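Local structure of protein Rv1364c/MT1410 (Mycobacterium tuberculosis, 3KE6) at residues Y136-P144 against Y155-P163; L145-Y155 against T202-A213. The protein probably combines a PP2C-type serine phosphatase domain with an anti-sigma factor kinase domain in one chain, consistent with a role in controlling a sigma factor. All blocks are in the same frame, centred on the assembly; numbering follows the deposited sequence.

Contact 1 (Y136-P144 against Y155-P163); sequences YCTAGHPPP and YVEPTGAGP
Tyr136 and Thr138 each use a side-chain oxygen to bond the main chain of Tyr155-Pro163, which makes two of the four hydrogen bonds between the segments. Tyr136 OH donates to Glu157 O at 2.6 Å, meeting a lone pair in the carbonyl plane while the oxygen lies at the edge of the ring; Arg173 adds a weak bond to the same hydroxyl. Two residues on, Thr138 OG1 accepts Thr159 N at 2.8 Å with a nearly straight N-H (167°). That oxygen sits between backbone N and carbonyl carbon (chi1 56°), and the methyl CG2 of Thr159 lies beside it as the two threonine side chains run past one another antiparallel. The hydroxyl of Thr159 is bonded to Pro171 O. Tyr136-Ala139 ends a strand of one sheet of the PP2C-type beta sandwich; Gly140-Pro144 then crosses to the other sheet, and the irregular chain from Val156 onward leads back, so the two connections lie against each other. At the far end the main chain takes over: Pro144 O accepts Val156 N at 3.0 Å, the donor almost in line with the C=O, and Val156 CG2 packs on Pro144 CD at 3.4 Å, the side chains roughly perpendicular. Beside the threonine pair, Cys137 SG meets Ala161 CB at 3.5 Å. At the end of the inverse gamma turn centred on Ala139, Gly140 N donates to Ala161 O at 3.2 Å from above the carbonyl plane, with Pro163 CD close to Gly140 CA.

Contact 2 (L145-Y155 against T202-A213); sequences LLVTADASARY and TAEFADLAASIA
Thr202 O takes two donors: the hydroxyl of Tyr155, with OH to O 2.7 Å, and Ala206 N at 3.3 Å in the ordinary helical bond. The tyrosine hydroxyl comes in tilted 29° from the carbonyl plane and brings the edge of its ring to Thr202 O, while CE1 of Tyr155 touches Ala206 CB at 3.9 Å. Deeper in, Leu145 is stretched out, with CG anti to N (chi1 -160°) and CD1 carried on to the helix. There CD1 stands over the centre of the Phe205 ring, 3.7 Å from the centroid, a clear CH-pi contact; it also meets Ala209 CB. Farther along the same face of the beta hairpin of Leu145-Tyr155, the partners are small: Val147 straddles Ala209 and Ala213, with CG2 on the CB of the former at 3.7 Å and CG1 on the CB of the latter at 3.8 Å, and Ala153 CB lies 4.1 Å from Ala210 CB. This is a helix packed on the outer face of a sandwich sheet, with strand 153-155 running roughly antiparallel to it at 7.5 Å between axes. Ala206, Ala209, Ala210 and Ala213 present only methyl side chains to the hairpin, consistent with this close approach. The contact is thus held mainly by apolar packing, with a single hydrogen bond between the segments, at the Thr202 end.

Overall arrangement
Tyr155 belongs to both contacts: its backbone begins the return loop of contact 1 and its hydroxyl reaches the helix of contact 2. The centres are about 18 Å apart, yet they touch directly, Val156 CG1 lying 4.2 Å from Leu146 CB. Along the chain the segments alternate, so the hairpin 145-155 is flanked in sequence by the two segments of contact 1. Tyr186, on strand 182-186, serves both: its OH bonds Pro143 O, its O bonds His141 NE2, and its ring meets Phe205 edge-to-face. The side chains of Pro163 and Phe205 lie about 11 Å and 14 Å from a manganese ion; none of the manganese-site residues Asp71, Val72, Asp188 and Asp247 belongs to either contact.

Contact 1 (Y136-P144 against Y155-P163)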
loop_
_atom_site.group_PDB
_atom_site.type_symbol
_atom_site.label_atom_id
_atom_site.label_comp_id
_atom_site.label_asym_id
_atom_site.label_seq_id
_atom_site.Cartn_x
_atom_site.Cartn_y
_atom_site.Cartn_z
ATOM N N TYR A 136 5.865 -16.195 -0.834
ATOM C CA TYR A 136 5.117 -16.024 0.397
ATOM C C TYR A 136 5.376 -17.127 1.420
ATOM O O TYR A 136 5.766 -18.242 1.069
ATOM C CB TYR A 136 3.628 -15.953 0.076
ATOM C CG TYR A 136 3.036 -17.273 -0.337
ATOM C CD1 TYR A 136 3.142 -17.731 -1.644
ATOM C CD2 TYR A 136 2.364 -18.066 0.580
ATOM C CE1 TYR A 136 2.589 -18.927 -2.017
ATOM C CE2 TYR A 136 1.809 -19.261 0.215
ATOM C CZ TYR A 136 1.919 -19.702 -1.080
ATOM O OH TYR A 136 1.360 -20.933 -1.429
ATOM N N CYS A 137 5.156 -16.774 2.685
ATOM C CA CYS A 137 5.300 -17.663 3.821
ATOM C C CYS A 137 4.070 -17.525 4.720
ATOM O O CYS A 137 3.615 -16.407 4.994
ATOM C CB CYS A 137 6.567 -17.339 4.617
ATOM S SG CYS A 137 6.916 -18.541 5.951
ATOM N N THR A 138 3.535 -18.669 5.136
ATOM C CA THR A 138 2.380 -18.779 6.006
ATOM C C THR A 138 2.867 -19.339 7.341
ATOM O O THR A 138 2.835 -20.543 7.559
ATOM C CB THR A 138 1.331 -19.757 5.417
ATOM O OG1 THR A 138 1.937 -21.036 5.185
ATOM C CG2 THR A 138 0.776 -19.241 4.105
ATOM N N ALA A 139 3.346 -18.458 8.213
ATOM C CA ALA A 139 3.871 -18.866 9.514
ATOM C C ALA A 139 2.723 -19.165 10.479
ATOM O O ALA A 139 2.255 -18.274 11.194
ATOM C CB ALA A 139 4.784 -17.786 10.079
ATOM N N GLY A 140 2.272 -20.422 10.481
ATOM C CA GLY A 140 1.124 -20.861 11.284
ATOM C C GLY A 140 -0.092 -19.992 11.043
ATOM O O GLY A 140 -0.896 -19.754 11.942
ATOM N N HIS A 141 -0.212 -19.508 9.814
ATOM C CA HIS A 141 -1.219 -18.514 9.470
ATOM C C HIS A 141 -2.093 -19.040 8.343
ATOM O O HIS A 141 -1.596 -19.695 7.425
ATOM C CB HIS A 141 -0.547 -17.221 9.049
ATOM C CG HIS A 141 -1.457 -16.037 9.091
ATOM N ND1 HIS A 141 -1.644 -15.286 10.232
ATOM C CD2 HIS A 141 -2.242 -15.479 8.136
ATOM C CE1 HIS A 141 -2.500 -14.312 9.975
ATOM N NE2 HIS A 141 -2.883 -14.411 8.714
ATOM N N PRO A 142 -3.400 -18.773 8.413
ATOM C CA PRO A 142 -4.272 -19.262 7.365
ATOM C C PRO A 142 -3.872 -18.666 6.013
ATOM O O PRO A 142 -3.536 -17.506 5.937
ATOM C CB PRO A 142 -5.655 -18.787 7.814
ATOM C CG PRO A 142 -5.397 -17.672 8.714
ATOM C CD PRO A 142 -4.151 -18.028 9.430
ATOM N N PRO A 143 -3.885 -19.484 4.953
ATOM C CA PRO A 143 -3.242 -19.096 3.697
ATOM C C PRO A 143 -4.063 -18.078 2.933
ATOM O O PRO A 143 -5.279 -18.080 3.057
ATOM C CB PRO A 143 -3.183 -20.423 2.920
ATOM C CG PRO A 143 -4.370 -21.164 3.403
ATOM C CD PRO A 143 -4.519 -20.812 4.859
ATOM N N PRO A 144 -3.402 -17.208 2.147
ATOM C CA PRO A 144 -4.025 -16.218 1.272
ATOM C C PRO A 144 -5.032 -16.766 0.283
ATOM O O PRO A 144 -4.882 -17.882 -0.202
ATOM C CB PRO A 144 -2.838 -15.666 0.497
ATOM C CG PRO A 144 -1.701 -15.803 1.430
ATOM C CD PRO A 144 -1.933 -17.087 2.125
ATOM N N TYR A 155 -7.754 -20.774 -2.558
ATOM C CA TYR A 155 -6.712 -20.550 -1.591
ATOM C C TYR A 155 -5.396 -21.031 -2.155
ATOM O O TYR A 155 -5.336 -22.059 -2.815
ATOM C CB TYR A 155 -7.053 -21.270 -0.278
ATOM C CG TYR A 155 -8.211 -20.599 0.412
ATOM C CD1 TYR A 155 -9.501 -21.115 0.327
ATOM C CD2 TYR A 155 -8.019 -19.399 1.108
ATOM C CE1 TYR A 155 -10.565 -20.469 0.940
ATOM C CE2 TYR A 155 -9.067 -18.752 1.723
ATOM C CZ TYR A 155 -10.337 -19.281 1.636
ATOM O OH TYR A 155 -11.367 -18.611 2.255
ATOM N N VAL A 156 -4.343 -20.263 -1.915
ATOM C CA VAL A 156 -2.988 -20.716 -2.193
ATOM C C VAL A 156 -2.662 -21.772 -1.159
ATOM O O VAL A 156 -3.298 -21.814 -0.111
ATOM C CB VAL A 156 -1.958 -19.563 -2.118
ATOM C CG1 VAL A 156 -2.194 -18.554 -3.233
ATOM C CG2 VAL A 156 -2.008 -18.885 -0.777
ATOM N N GLU A 157 -1.687 -22.624 -1.455
ATOM C CA GLU A 157 -1.305 -23.716 -0.548
ATOM C C GLU A 157 -0.512 -23.200 0.665
ATOM O O GLU A 157 0.335 -22.322 0.511
ATOM C CB GLU A 157 -0.443 -24.742 -1.290
ATOM C CG GLU A 157 -1.080 -25.349 -2.549
ATOM C CD GLU A 157 -2.005 -26.515 -2.254
ATOM O OE1 GLU A 157 -2.920 -26.360 -1.416
ATOM O OE2 GLU A 157 -1.818 -27.584 -2.875
ATOM N N PRO A 158 -0.767 -23.761 1.868
ATOM C CA PRO A 158 0.080 -23.433 3.023
ATOM C C PRO A 158 1.539 -23.838 2.790
ATOM O O PRO A 158 1.807 -24.879 2.193
ATOM C CB PRO A 158 -0.521 -24.253 4.171
ATOM C CG PRO A 158 -1.863 -24.684 3.705
ATOM C CD PRO A 158 -1.820 -24.733 2.213
ATOM N N THR A 159 2.470 -23.000 3.250
ATOM C CA THR A 159 3.886 -23.158 2.910
ATOM C C THR A 159 4.543 -24.214 3.777
ATOM O O THR A 159 5.585 -24.752 3.413
ATOM C CB THR A 159 4.665 -21.790 2.969
ATOM O OG1 THR A 159 5.926 -21.926 2.309
ATOM C CG2 THR A 159 4.906 -21.330 4.387
ATOM N N GLY A 160 3.925 -24.524 4.912
ATOM C CA GLY A 160 4.458 -25.521 5.832
ATOM C C GLY A 160 5.108 -24.890 7.043
ATOM O O GLY A 160 5.453 -25.582 7.997
ATOM N N ALA A 161 5.280 -23.578 7.007
ATOM C CA ALA A 161 5.744 -22.827 8.157
ATOM C C ALA A 161 4.703 -22.853 9.274
ATOM O O ALA A 161 3.501 -22.987 9.020
ATOM C CB ALA A 161 6.042 -21.363 7.750
ATOM N N GLY A 162 5.192 -22.708 10.503
ATOM C CA GLY A 162 4.374 -22.654 11.719
ATOM C C GLY A 162 4.606 -21.312 12.400
ATOM O O GLY A 162 5.375 -20.490 11.910
ATOM N N PRO A 163 3.951 -21.080 13.546
ATOM C CA PRO A 163 4.039 -19.768 14.187
ATOM C C PRO A 163 5.405 -19.520 14.809
ATOM O O PRO A 163 6.253 -20.406 14.795
ATOM C CB PRO A 163 2.976 -19.839 15.279
ATOM C CG PRO A 163 2.842 -21.289 15.582
ATOM C CD PRO A 163 3.108 -22.021 14.305
#

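Contact 2 (L145-Y155 against T202-A213)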
loop_
_atom_site.group_PDB
_atom_site.type_symbol
_atom_site.label_atom_id
_atom_site.label_comp_id
_atom_site.label_asym_id
_atom_site.label_seq_id
_atom_site.Cartn_x
_atom_site.Cartn_y
_atom_site.Cartn_z
ATOM N N LEU A 145 -6.053 -15.959 -0.008
ATOM C CA LEU A 145 -6.995 -16.231 -1.093
ATOM C C LEU A 145 -6.410 -15.587 -2.329
ATOM O O LEU A 145 -5.882 -14.477 -2.249
ATOM C CB LEU A 145 -8.364 -15.605 -0.789
ATOM C CG LEU A 145 -9.599 -16.147 -1.542
ATOM C CD1 LEU A 145 -10.902 -15.489 -1.052
ATOM C CD2 LEU A 145 -9.452 -15.971 -3.047
ATOM N N LEU A 146 -6.475 -16.275 -3.461
ATOM C CA LEU A 146 -6.123 -15.676 -4.758
ATOM C C LEU A 146 -7.393 -15.542 -5.583
ATOM O O LEU A 146 -8.067 -16.517 -5.836
ATOM C CB LEU A 146 -5.105 -16.552 -5.502
ATOM C CG LEU A 146 -4.864 -16.323 -7.003
ATOM C CD1 LEU A 146 -3.757 -15.332 -7.235
ATOM C CD2 LEU A 146 -4.517 -17.620 -7.692
ATOM N N VAL A 147 -7.720 -14.320 -5.971
ATOM C CA VAL A 147 -8.795 -14.064 -6.919
ATOM C C VAL A 147 -8.138 -13.690 -8.232
ATOM O O VAL A 147 -7.406 -12.677 -8.305
ATOM C CB VAL A 147 -9.696 -12.906 -6.463
ATOM C CG1 VAL A 147 -10.813 -12.694 -7.464
ATOM C CG2 VAL A 147 -10.240 -13.175 -5.063
ATOM N N THR A 148 -8.358 -14.505 -9.257
ATOM C CA THR A 148 -7.721 -14.267 -10.541
ATOM C C THR A 148 -8.499 -13.239 -11.342
ATOM O O THR A 148 -9.593 -12.817 -10.939
ATOM C CB THR A 148 -7.627 -15.524 -11.386
ATOM O OG1 THR A 148 -8.953 -15.968 -11.709
ATOM C CG2 THR A 148 -6.835 -16.613 -10.668
ATOM N N ALA A 149 -7.914 -12.845 -12.477
ATOM C CA ALA A 149 -8.530 -11.904 -13.425
ATOM C C ALA A 149 -9.902 -12.382 -13.896
ATOM O O ALA A 149 -10.848 -11.612 -13.932
ATOM C CB ALA A 149 -7.612 -11.681 -14.622
ATOM N N ASP A 150 -10.030 -13.658 -14.224
ATOM C CA ASP A 150 -11.344 -14.176 -14.631
ATOM C C ASP A 150 -12.133 -14.703 -13.429
ATOM O O ASP A 150 -12.813 -15.720 -13.524
ATOM C CB ASP A 150 -11.201 -15.236 -15.725
ATOM C CG ASP A 150 -10.301 -14.772 -16.870
ATOM O OD1 ASP A 150 -10.305 -13.559 -17.203
ATOM O OD2 ASP A 150 -9.584 -15.623 -17.438
ATOM N N ALA A 151 -12.005 -13.999 -12.300
ATOM C CA ALA A 151 -12.900 -14.132 -11.155
ATOM C C ALA A 151 -13.023 -15.575 -10.657
ATOM O O ALA A 151 -14.118 -16.080 -10.387
ATOM C CB ALA A 151 -14.276 -13.544 -11.493
ATOM N N SER A 152 -11.881 -16.240 -10.562
ATOM C CA SER A 152 -11.800 -17.514 -9.883
ATOM C C SER A 152 -11.061 -17.247 -8.588
ATOM O O SER A 152 -9.971 -16.684 -8.601
ATOM C CB SER A 152 -11.036 -18.535 -10.713
ATOM O OG SER A 152 -10.592 -19.593 -9.879
ATOM N N ALA A 153 -11.673 -17.622 -7.471
ATOM C CA ALA A 153 -11.001 -17.573 -6.190
ATOM C C ALA A 153 -10.485 -18.972 -5.925
ATOM O O ALA A 153 -10.970 -19.926 -6.508
ATOM C CB ALA A 153 -11.952 -17.126 -5.098
ATOM N N ARG A 154 -9.466 -19.076 -5.091
ATOM C CA ARG A 154 -8.977 -20.343 -4.575
ATOM C C ARG A 154 -7.893 -19.982 -3.601
ATOM O O ARG A 154 -7.194 -18.991 -3.793
ATOM C CB ARG A 154 -8.405 -21.257 -5.663
ATOM C CG ARG A 154 -7.044 -20.858 -6.182
ATOM C CD ARG A 154 -6.689 -21.569 -7.482
ATOM N NE ARG A 154 -5.351 -21.171 -7.925
ATOM C CZ ARG A 154 -4.211 -21.702 -7.475
ATOM N NH1 ARG A 154 -4.212 -22.688 -6.569
ATOM N NH2 ARG A 154 -3.051 -21.249 -7.940
ATOM N N TYR A 155 -7.754 -20.774 -2.558
ATOM C CA TYR A 155 -6.712 -20.550 -1.591
ATOM C C TYR A 155 -5.396 -21.031 -2.155
ATOM O O TYR A 155 -5.336 -22.059 -2.815
ATOM C CB TYR A 155 -7.053 -21.270 -0.278
ATOM C CG TYR A 155 -8.211 -20.599 0.412
ATOM C CD1 TYR A 155 -9.501 -21.115 0.327
ATOM C CD2 TYR A 155 -8.019 -19.399 1.108
ATOM C CE1 TYR A 155 -10.565 -20.469 0.940
ATOM C CE2 TYR A 155 -9.067 -18.752 1.723
ATOM C CZ TYR A 155 -10.337 -19.281 1.636
ATOM O OH TYR A 155 -11.367 -18.611 2.255
ATOM N N THR A 202 -14.753 -20.606 5.486
ATOM C CA THR A 202 -13.672 -20.548 4.493
ATOM C C THR A 202 -14.230 -20.513 3.067
ATOM O O THR A 202 -13.885 -19.633 2.290
ATOM C CB THR A 202 -12.660 -21.738 4.661
ATOM O OG1 THR A 202 -11.374 -21.221 5.029
ATOM C CG2 THR A 202 -12.509 -22.561 3.372
ATOM N N ALA A 203 -15.107 -21.462 2.738
ATOM C CA ALA A 203 -15.676 -21.565 1.384
ATOM C C ALA A 203 -16.593 -20.388 1.010
ATOM O O ALA A 203 -16.847 -20.165 -0.172
ATOM C CB ALA A 203 -16.416 -22.878 1.218
ATOM N N GLU A 204 -17.083 -19.644 2.002
ATOM C CA GLU A 204 -17.985 -18.522 1.750
ATOM C C GLU A 204 -17.189 -17.282 1.374
ATOM O O GLU A 204 -17.572 -16.516 0.486
ATOM C CB GLU A 204 -18.845 -18.235 2.984
ATOM C CG GLU A 204 -20.024 -17.306 2.692
ATOM C CD GLU A 204 -20.806 -16.910 3.937
ATOM O OE1 GLU A 204 -20.946 -17.762 4.862
ATOM O OE2 GLU A 204 -21.284 -15.744 3.971
ATOM N N PHE A 205 -16.087 -17.082 2.083
ATOM C CA PHE A 205 -15.138 -16.033 1.780
ATOM C C PHE A 205 -14.666 -16.187 0.328
ATOM O O PHE A 205 -14.755 -15.244 -0.450
ATOM C CB PHE A 205 -13.993 -16.105 2.811
ATOM C CG PHE A 205 -12.839 -15.164 2.561
ATOM C CD1 PHE A 205 -13.001 -13.962 1.875
ATOM C CD2 PHE A 205 -11.581 -15.484 3.053
ATOM C CE1 PHE A 205 -11.915 -13.113 1.656
ATOM C CE2 PHE A 205 -10.491 -14.643 2.852
ATOM C CZ PHE A 205 -10.657 -13.456 2.158
ATOM N N ALA A 206 -14.206 -17.378 -0.046
ATOM C CA ALA A 206 -13.757 -17.640 -1.425
ATOM C C ALA A 206 -14.834 -17.339 -2.476
ATOM O O ALA A 206 -14.583 -16.590 -3.411
ATOM C CB ALA A 206 -13.277 -19.085 -1.567
ATOM N N ASP A 207 -16.022 -17.920 -2.312
ATOM C CA ASP A 207 -17.121 -17.749 -3.279
ATOM C C ASP A 207 -17.537 -16.294 -3.436
ATOM O O ASP A 207 -17.847 -15.856 -4.536
ATOM C CB ASP A 207 -18.367 -18.578 -2.880
ATOM C CG ASP A 207 -18.142 -20.083 -2.989
ATOM O OD1 ASP A 207 -16.968 -20.511 -3.030
ATOM O OD2 ASP A 207 -19.145 -20.845 -3.017
ATOM N N LEU A 208 -17.564 -15.568 -2.324
ATOM C CA LEU A 208 -17.997 -14.172 -2.306
ATOM C C LEU A 208 -16.978 -13.281 -3.008
ATOM O O LEU A 208 -17.336 -12.419 -3.805
ATOM C CB LEU A 208 -18.192 -13.712 -0.859
ATOM C CG LEU A 208 -18.888 -12.381 -0.569
ATOM C CD1 LEU A 208 -20.173 -12.209 -1.386
ATOM C CD2 LEU A 208 -19.182 -12.301 0.937
ATOM N N ALA A 209 -15.703 -13.505 -2.710
ATOM C CA ALA A 209 -14.631 -12.836 -3.419
ATOM C C ALA A 209 -14.772 -13.070 -4.925
ATOM O O ALA A 209 -14.581 -12.149 -5.724
ATOM C CB ALA A 209 -13.275 -13.317 -2.914
ATOM N N ALA A 210 -15.135 -14.291 -5.311
ATOM C CA ALA A 210 -15.343 -14.617 -6.719
ATOM C C ALA A 210 -16.532 -13.842 -7.244
ATOM O O ALA A 210 -16.463 -13.238 -8.303
ATOM C CB ALA A 210 -15.547 -16.105 -6.901
ATOM N N SER A 211 -17.605 -13.839 -6.466
ATOM C CA SER A 211 -18.852 -13.198 -6.857
ATOM C C SER A 211 -18.663 -11.699 -7.096
ATOM O O SER A 211 -19.006 -11.175 -8.158
ATOM C CB SER A 211 -19.909 -13.441 -5.775
ATOM O OG SER A 211 -21.112 -12.759 -6.071
ATOM N N ILE A 212 -18.099 -11.017 -6.105
ATOM C CA ILE A 212 -17.864 -9.573 -6.189
ATOM C C ILE A 212 -16.994 -9.218 -7.388
ATOM O O ILE A 212 -17.242 -8.220 -8.051
ATOM C CB ILE A 212 -17.221 -9.021 -4.903
ATOM C CG1 ILE A 212 -18.250 -9.005 -3.769
ATOM C CG2 ILE A 212 -16.691 -7.614 -5.136
ATOM C CD1 ILE A 212 -17.642 -8.954 -2.393
ATOM N N ALA A 213 -16.010 -10.062 -7.691
ATOM C CA ALA A 213 -15.104 -9.814 -8.814
ATOM C C ALA A 213 -15.714 -9.989 -10.236
ATOM O O ALA A 213 -14.992 -9.905 -11.223
ATOM C CB ALA A 213 -13.845 -10.668 -8.662
#